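Local structure of putative hyaluronoglucosaminidase (Clostridium perfringens, 6PWI) at residues I64-I78 with T144-F158. The protein is a family 84 glycoside hydrolase, probably a hexosaminidase, of which this chain holds the catalytic barrel, the domain before it and a helical region after it. Residues are numbered along the deposited sequence; the frame is centred on the assembly and turned at random.
Sequences IDEATKNRLLEVLSI and TDSAFYGITSLKAIF
Arg71 reaches from helix 66-78 over Phe148 of helix 144-158, a knob in the hole between Phe148, Ile151, Thr152 and Lys155. Its CB lies 3.6 Å from Phe148 CE1. With CG anti to the backbone N (chi1 -169°), CG comes over one face of the Phe148 ring, 4.0 Å from its centroid, a CH-pi contact, and also touches Ile151. CD passes Phe148 CZ, and bends at chi2 and chi3 carry NE to Thr152 OG1 at 3.2 Å (N-H...O angle 142°); NH2 adds a weak bond to the same oxygen. That hydroxyl itself donates to Phe148 O. Arg71 NH1 makes a salt bridge with Glu74 OE2 at 3.3 Å, its hydrogen bond weak. Lys155 CD lies over one guanidinium face. Lys155 NZ has its strongest partner in Asp205 and a salt bridge to Glu74 OE1; the two carboxylates probably offset the closeness of the lysine and arginine charges.

The segment axes approach to 9.3 Å and run 11° from parallel, and both helices lie on one side of the mixed sheet in the glycosyl hydrolase family 20 domain 2 region: Leu72 packs on strand 55-60, Ile151 on strand 94-100. Knobs-into-holes packing continues at Val75, which sits among Ile151, Leu154, Lys155 and Phe158, its CG1 over the Phe158 face. At the N-terminal ends, Thr144 OG1 accepts from Asp65 N at 3.1 Å and donates to Thr68 OG1; Asp65 OD1, the N-cap acceptor, takes both Thr68 N and Thr68 OG1.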
loop_
_atom_site.group_PDB
_atom_site.type_symbol
_atom_site.label_atom_id
_atom_site.label_comp_id
_atom_site.label_asym_id
_atom_site.label_seq_id
_atom_site.Cartn_x
_atom_site.Cartn_y
_atom_site.Cartn_z
ATOM N N ILE A 64 4.902 -20.878 -17.946
ATOM C CA ILE A 64 4.810 -19.428 -17.849
ATOM C C ILE A 64 3.513 -18.962 -18.520
ATOM O O ILE A 64 3.254 -19.306 -19.674
ATOM C CB ILE A 64 6.074 -18.781 -18.462
ATOM C CG1 ILE A 64 7.378 -19.296 -17.836
ATOM C CG2 ILE A 64 5.993 -17.263 -18.450
ATOM C CD1 ILE A 64 7.430 -19.265 -16.321
ATOM N N ASP A 65 2.687 -18.193 -17.791
ATOM C CA ASP A 65 1.356 -17.817 -18.262
ATOM C C ASP A 65 1.416 -16.525 -19.074
ATOM O O ASP A 65 2.470 -15.896 -19.165
ATOM C CB ASP A 65 0.320 -17.779 -17.132
ATOM C CG ASP A 65 0.486 -16.664 -16.102
ATOM O OD1 ASP A 65 1.184 -15.660 -16.397
ATOM O OD2 ASP A 65 -0.095 -16.803 -14.996
ATOM N N GLU A 66 0.271 -16.136 -19.653
ATOM C CA GLU A 66 0.232 -15.019 -20.586
ATOM C C GLU A 66 0.595 -13.713 -19.878
ATOM O O GLU A 66 1.319 -12.887 -20.437
ATOM C CB GLU A 66 -1.104 -14.930 -21.324
ATOM C CG GLU A 66 -1.206 -15.874 -22.517
ATOM C CD GLU A 66 -0.231 -15.672 -23.676
ATOM O OE1 GLU A 66 -0.189 -14.548 -24.236
ATOM O OE2 GLU A 66 0.487 -16.645 -24.030
ATOM N N ALA A 67 0.089 -13.538 -18.649
ATOM C CA ALA A 67 0.346 -12.328 -17.881
ATOM C C ALA A 67 1.848 -12.156 -17.646
ATOM O O ALA A 67 2.361 -11.039 -17.673
ATOM C CB ALA A 67 -0.432 -12.355 -16.587
ATOM N N THR A 68 2.547 -13.278 -17.449
ATOM C CA THR A 68 3.972 -13.303 -17.165
ATOM C C THR A 68 4.774 -13.023 -18.442
ATOM O O THR A 68 5.794 -12.343 -18.387
ATOM C CB THR A 68 4.334 -14.588 -16.403
ATOM O OG1 THR A 68 3.406 -14.734 -15.327
ATOM C CG2 THR A 68 5.738 -14.593 -15.842
ATOM N N LYS A 69 4.323 -13.537 -19.592
ATOM C CA LYS A 69 4.982 -13.220 -20.849
ATOM C C LYS A 69 4.876 -11.719 -21.121
ATOM O O LYS A 69 5.879 -11.078 -21.436
ATOM C CB LYS A 69 4.421 -14.041 -22.015
ATOM C CG LYS A 69 4.476 -15.555 -21.849
ATOM C CD LYS A 69 4.070 -16.313 -23.101
ATOM C CE LYS A 69 3.781 -17.777 -22.843
ATOM N NZ LYS A 69 3.778 -18.588 -24.085
ATOM N N ASN A 70 3.662 -11.166 -20.983
ATOM C CA ASN A 70 3.380 -9.758 -21.241
ATOM C C ASN A 70 4.250 -8.858 -20.363
ATOM O O ASN A 70 4.664 -7.779 -20.790
ATOM C CB ASN A 70 1.897 -9.429 -21.056
ATOM C CG ASN A 70 1.031 -9.949 -22.186
ATOM O OD1 ASN A 70 1.458 -9.984 -23.338
ATOM N ND2 ASN A 70 -0.192 -10.340 -21.881
ATOM N N ARG A 71 4.525 -9.316 -19.137
ATOM C CA ARG A 71 5.362 -8.570 -18.214
ATOM C C ARG A 71 6.791 -8.451 -18.750
ATOM O O ARG A 71 7.417 -7.402 -18.596
ATOM C CB ARG A 71 5.307 -9.171 -16.805
ATOM C CG ARG A 71 5.931 -8.294 -15.727
ATOM C CD ARG A 71 5.288 -6.925 -15.594
ATOM N NE ARG A 71 5.152 -6.587 -14.188
ATOM C CZ ARG A 71 4.654 -5.446 -13.724
ATOM N NH1 ARG A 71 4.250 -4.510 -14.564
ATOM N NH2 ARG A 71 4.565 -5.245 -12.420
ATOM N N LEU A 72 7.309 -9.518 -19.374
ATOM C CA LEU A 72 8.651 -9.447 -19.931
ATOM C C LEU A 72 8.662 -8.490 -21.120
ATOM O O LEU A 72 9.605 -7.724 -21.287
ATOM C CB LEU A 72 9.158 -10.836 -20.336
ATOM C CG LEU A 72 10.565 -10.838 -20.939
ATOM C CD1 LEU A 72 11.627 -10.678 -19.858
ATOM C CD2 LEU A 72 10.822 -12.092 -21.755
ATOM N N LEU A 73 7.600 -8.534 -21.927
ATOM C CA LEU A 73 7.549 -7.729 -23.136
ATOM C C LEU A 73 7.475 -6.239 -22.798
ATOM O O LEU A 73 8.052 -5.426 -23.519
ATOM C CB LEU A 73 6.403 -8.202 -24.038
ATOM C CG LEU A 73 6.518 -9.655 -24.515
ATOM C CD1 LEU A 73 5.426 -10.010 -25.515
ATOM C CD2 LEU A 73 7.890 -9.946 -25.099
ATOM N N GLU A 74 6.787 -5.897 -21.696
ATOM C CA GLU A 74 6.817 -4.569 -21.098
ATOM C C GLU A 74 8.260 -4.180 -20.788
ATOM O O GLU A 74 8.700 -3.072 -21.090
ATOM C CB GLU A 74 6.106 -4.576 -19.745
ATOM C CG GLU A 74 4.773 -3.850 -19.706
ATOM C CD GLU A 74 4.285 -3.596 -18.284
ATOM O OE1 GLU A 74 4.789 -2.645 -17.648
ATOM O OE2 GLU A 74 3.422 -4.367 -17.801
ATOM N N VAL A 75 8.989 -5.108 -20.165
ATOM C CA VAL A 75 10.349 -4.841 -19.733
ATOM C C VAL A 75 11.244 -4.597 -20.946
ATOM O O VAL A 75 12.096 -3.714 -20.908
ATOM C CB VAL A 75 10.876 -5.958 -18.810
ATOM C CG1 VAL A 75 12.391 -5.944 -18.686
ATOM C CG2 VAL A 75 10.226 -5.884 -17.437
ATOM N N LEU A 76 11.032 -5.359 -22.027
ATOM C CA LEU A 76 11.861 -5.219 -23.217
ATOM C C LEU A 76 11.650 -3.852 -23.872
ATOM O O LEU A 76 12.612 -3.230 -24.329
ATOM C CB LEU A 76 11.575 -6.349 -24.211
ATOM C CG LEU A 76 12.030 -7.746 -23.795
ATOM C CD1 LEU A 76 11.989 -8.697 -24.979
ATOM C CD2 LEU A 76 13.423 -7.713 -23.194
ATOM N N SER A 77 10.392 -3.390 -23.908
ATOM C CA SER A 77 10.056 -2.164 -24.618
ATOM C C SER A 77 10.506 -0.908 -23.862
ATOM O O SER A 77 10.556 0.171 -24.446
ATOM C CB SER A 77 8.597 -2.115 -24.987
ATOM O OG SER A 77 7.804 -1.917 -23.833
ATOM N N ILE A 78 10.862 -1.049 -22.578
ATOM C CA ILE A 78 11.426 0.055 -21.814
ATOM C C ILE A 78 12.734 0.504 -22.464
ATOM O O ILE A 78 13.038 1.693 -22.456
ATOM C CB ILE A 78 11.571 -0.292 -20.313
ATOM C CG1 ILE A 78 10.236 -0.117 -19.578
ATOM C CG2 ILE A 78 12.678 0.518 -19.652
ATOM C CD1 ILE A 78 10.151 -0.840 -18.251
ATOM N N THR A 144 4.751 -19.563 -11.747
ATOM C CA THR A 144 4.635 -18.479 -12.711
ATOM C C THR A 144 4.510 -17.126 -11.999
ATOM O O THR A 144 5.133 -16.147 -12.421
ATOM C CB THR A 144 3.582 -18.786 -13.788
ATOM O OG1 THR A 144 3.810 -17.915 -14.898
ATOM C CG2 THR A 144 2.153 -18.676 -13.301
ATOM N N ASP A 145 3.719 -17.084 -10.913
ATOM C CA ASP A 145 3.554 -15.881 -10.108
ATOM C C ASP A 145 4.916 -15.345 -9.656
ATOM O O ASP A 145 5.178 -14.147 -9.759
ATOM C CB ASP A 145 2.637 -16.123 -8.904
ATOM C CG ASP A 145 1.170 -16.347 -9.241
ATOM O OD1 ASP A 145 0.748 -15.978 -10.356
ATOM O OD2 ASP A 145 0.455 -16.881 -8.376
ATOM N N SER A 146 5.783 -16.244 -9.166
ATOM C CA SER A 146 7.106 -15.874 -8.683
ATOM C C SER A 146 8.023 -15.451 -9.829
ATOM O O SER A 146 8.868 -14.573 -9.654
ATOM C CB SER A 146 7.710 -16.985 -7.888
ATOM O OG SER A 146 6.841 -17.354 -6.830
ATOM N N ALA A 147 7.855 -16.076 -11.001
ATOM C CA ALA A 147 8.623 -15.658 -12.162
ATOM C C ALA A 147 8.273 -14.209 -12.488
ATOM O O ALA A 147 9.159 -13.404 -12.764
ATOM C CB ALA A 147 8.392 -16.581 -13.339
ATOM N N PHE A 148 6.972 -13.900 -12.422
ATOM C CA PHE A 148 6.442 -12.560 -12.612
ATOM C C PHE A 148 7.138 -11.557 -11.687
ATOM O O PHE A 148 7.620 -10.528 -12.158
ATOM C CB PHE A 148 4.927 -12.572 -12.404
ATOM C CG PHE A 148 4.212 -11.293 -12.750
ATOM C CD1 PHE A 148 3.551 -11.154 -13.962
ATOM C CD2 PHE A 148 4.165 -10.242 -11.849
ATOM C CE1 PHE A 148 2.873 -9.983 -14.272
ATOM C CE2 PHE A 148 3.493 -9.070 -12.162
ATOM C CZ PHE A 148 2.843 -8.943 -13.371
ATOM N N TYR A 149 7.201 -11.856 -10.380
ATOM C CA TYR A 149 7.911 -10.996 -9.438
ATOM C C TYR A 149 9.363 -10.782 -9.875
ATOM O O TYR A 149 9.862 -9.653 -9.815
ATOM C CB TYR A 149 7.821 -11.518 -7.999
ATOM C CG TYR A 149 6.417 -11.806 -7.531
ATOM C CD1 TYR A 149 5.366 -10.961 -7.858
ATOM C CD2 TYR A 149 6.135 -12.933 -6.772
ATOM C CE1 TYR A 149 4.069 -11.230 -7.456
ATOM C CE2 TYR A 149 4.841 -13.210 -6.355
ATOM C CZ TYR A 149 3.806 -12.357 -6.698
ATOM O OH TYR A 149 2.526 -12.621 -6.296
ATOM N N GLY A 150 10.029 -11.862 -10.318
ATOM C CA GLY A 150 11.381 -11.770 -10.841
ATOM C C GLY A 150 11.486 -10.739 -11.963
ATOM O O GLY A 150 12.382 -9.894 -11.965
ATOM N N ILE A 151 10.531 -10.799 -12.896
ATOM C CA ILE A 151 10.527 -9.925 -14.056
ATOM C C ILE A 151 10.236 -8.485 -13.630
ATOM O O ILE A 151 10.722 -7.546 -14.262
ATOM C CB ILE A 151 9.542 -10.442 -15.124
ATOM C CG1 ILE A 151 9.910 -11.855 -15.592
ATOM C CG2 ILE A 151 9.448 -9.473 -16.292
ATOM C CD1 ILE A 151 8.825 -12.537 -16.388
ATOM N N THR A 152 9.453 -8.320 -12.553
ATOM C CA THR A 152 9.163 -7.006 -11.997
ATOM C C THR A 152 10.448 -6.393 -11.445
ATOM O O THR A 152 10.672 -5.193 -11.594
ATOM C CB THR A 152 8.027 -7.041 -10.959
ATOM O OG1 THR A 152 6.826 -7.504 -11.581
ATOM C CG2 THR A 152 7.757 -5.693 -10.323
ATOM N N SER A 153 11.298 -7.216 -10.822
ATOM C CA SER A 153 12.584 -6.710 -10.372
ATOM C C SER A 153 13.406 -6.226 -11.562
ATOM O O SER A 153 14.040 -5.177 -11.469
ATOM C CB SER A 153 13.324 -7.700 -9.533
ATOM O OG SER A 153 12.723 -7.797 -8.249
ATOM N N LEU A 154 13.346 -6.955 -12.691
ATOM C CA LEU A 154 14.024 -6.525 -13.910
ATOM C C LEU A 154 13.455 -5.196 -14.407
ATOM O O LEU A 154 14.191 -4.373 -14.949
ATOM C CB LEU A 154 13.908 -7.595 -14.997
ATOM C CG LEU A 154 14.847 -8.792 -14.871
ATOM C CD1 LEU A 154 14.535 -9.824 -15.951
ATOM C CD2 LEU A 154 16.307 -8.355 -14.935
ATOM N N LYS A 155 12.141 -5.007 -14.226
ATOM C CA LYS A 155 11.471 -3.791 -14.651
ATOM C C LYS A 155 12.024 -2.611 -13.856
ATOM O O LYS A 155 12.270 -1.539 -14.409
ATOM C CB LYS A 155 9.957 -3.901 -14.458
ATOM C CG LYS A 155 9.168 -2.798 -15.147
ATOM C CD LYS A 155 7.774 -2.571 -14.620
ATOM C CE LYS A 155 7.173 -1.312 -15.205
ATOM N NZ LYS A 155 5.831 -1.052 -14.642
ATOM N N ALA A 156 12.212 -2.828 -12.552
ATOM C CA ALA A 156 12.795 -1.817 -11.692
ATOM C C ALA A 156 14.221 -1.513 -12.154
ATOM O O ALA A 156 14.627 -0.351 -12.184
ATOM C CB ALA A 156 12.733 -2.261 -10.250
ATOM N N ILE A 157 14.967 -2.556 -12.546
ATOM C CA ILE A 157 16.355 -2.371 -12.941
ATOM C C ILE A 157 16.410 -1.569 -14.240
ATOM O O ILE A 157 17.169 -0.605 -14.351
ATOM C CB ILE A 157 17.112 -3.714 -13.029
ATOM C CG1 ILE A 157 17.259 -4.363 -11.647
ATOM C CG2 ILE A 157 18.468 -3.509 -13.691
ATOM C CD1 ILE A 157 18.006 -5.681 -11.637
ATOM N N PHE A 158 15.562 -1.954 -15.202
ATOM C CA PHE A 158 15.618 -1.401 -16.547
ATOM C C PHE A 158 15.208 0.073 -16.545
ATOM O O PHE A 158 15.692 0.848 -17.367
ATOM C CB PHE A 158 14.828 -2.268 -17.534
ATOM C CG PHE A 158 15.573 -3.441 -18.134
ATOM C CD1 PHE A 158 16.531 -4.140 -17.409
ATOM C CD2 PHE A 158 15.298 -3.869 -19.425
ATOM C CE1 PHE A 158 17.203 -5.220 -17.964
ATOM C CE2 PHE A 158 15.970 -4.952 -19.977
ATOM C CZ PHE A 158 16.922 -5.625 -19.246
#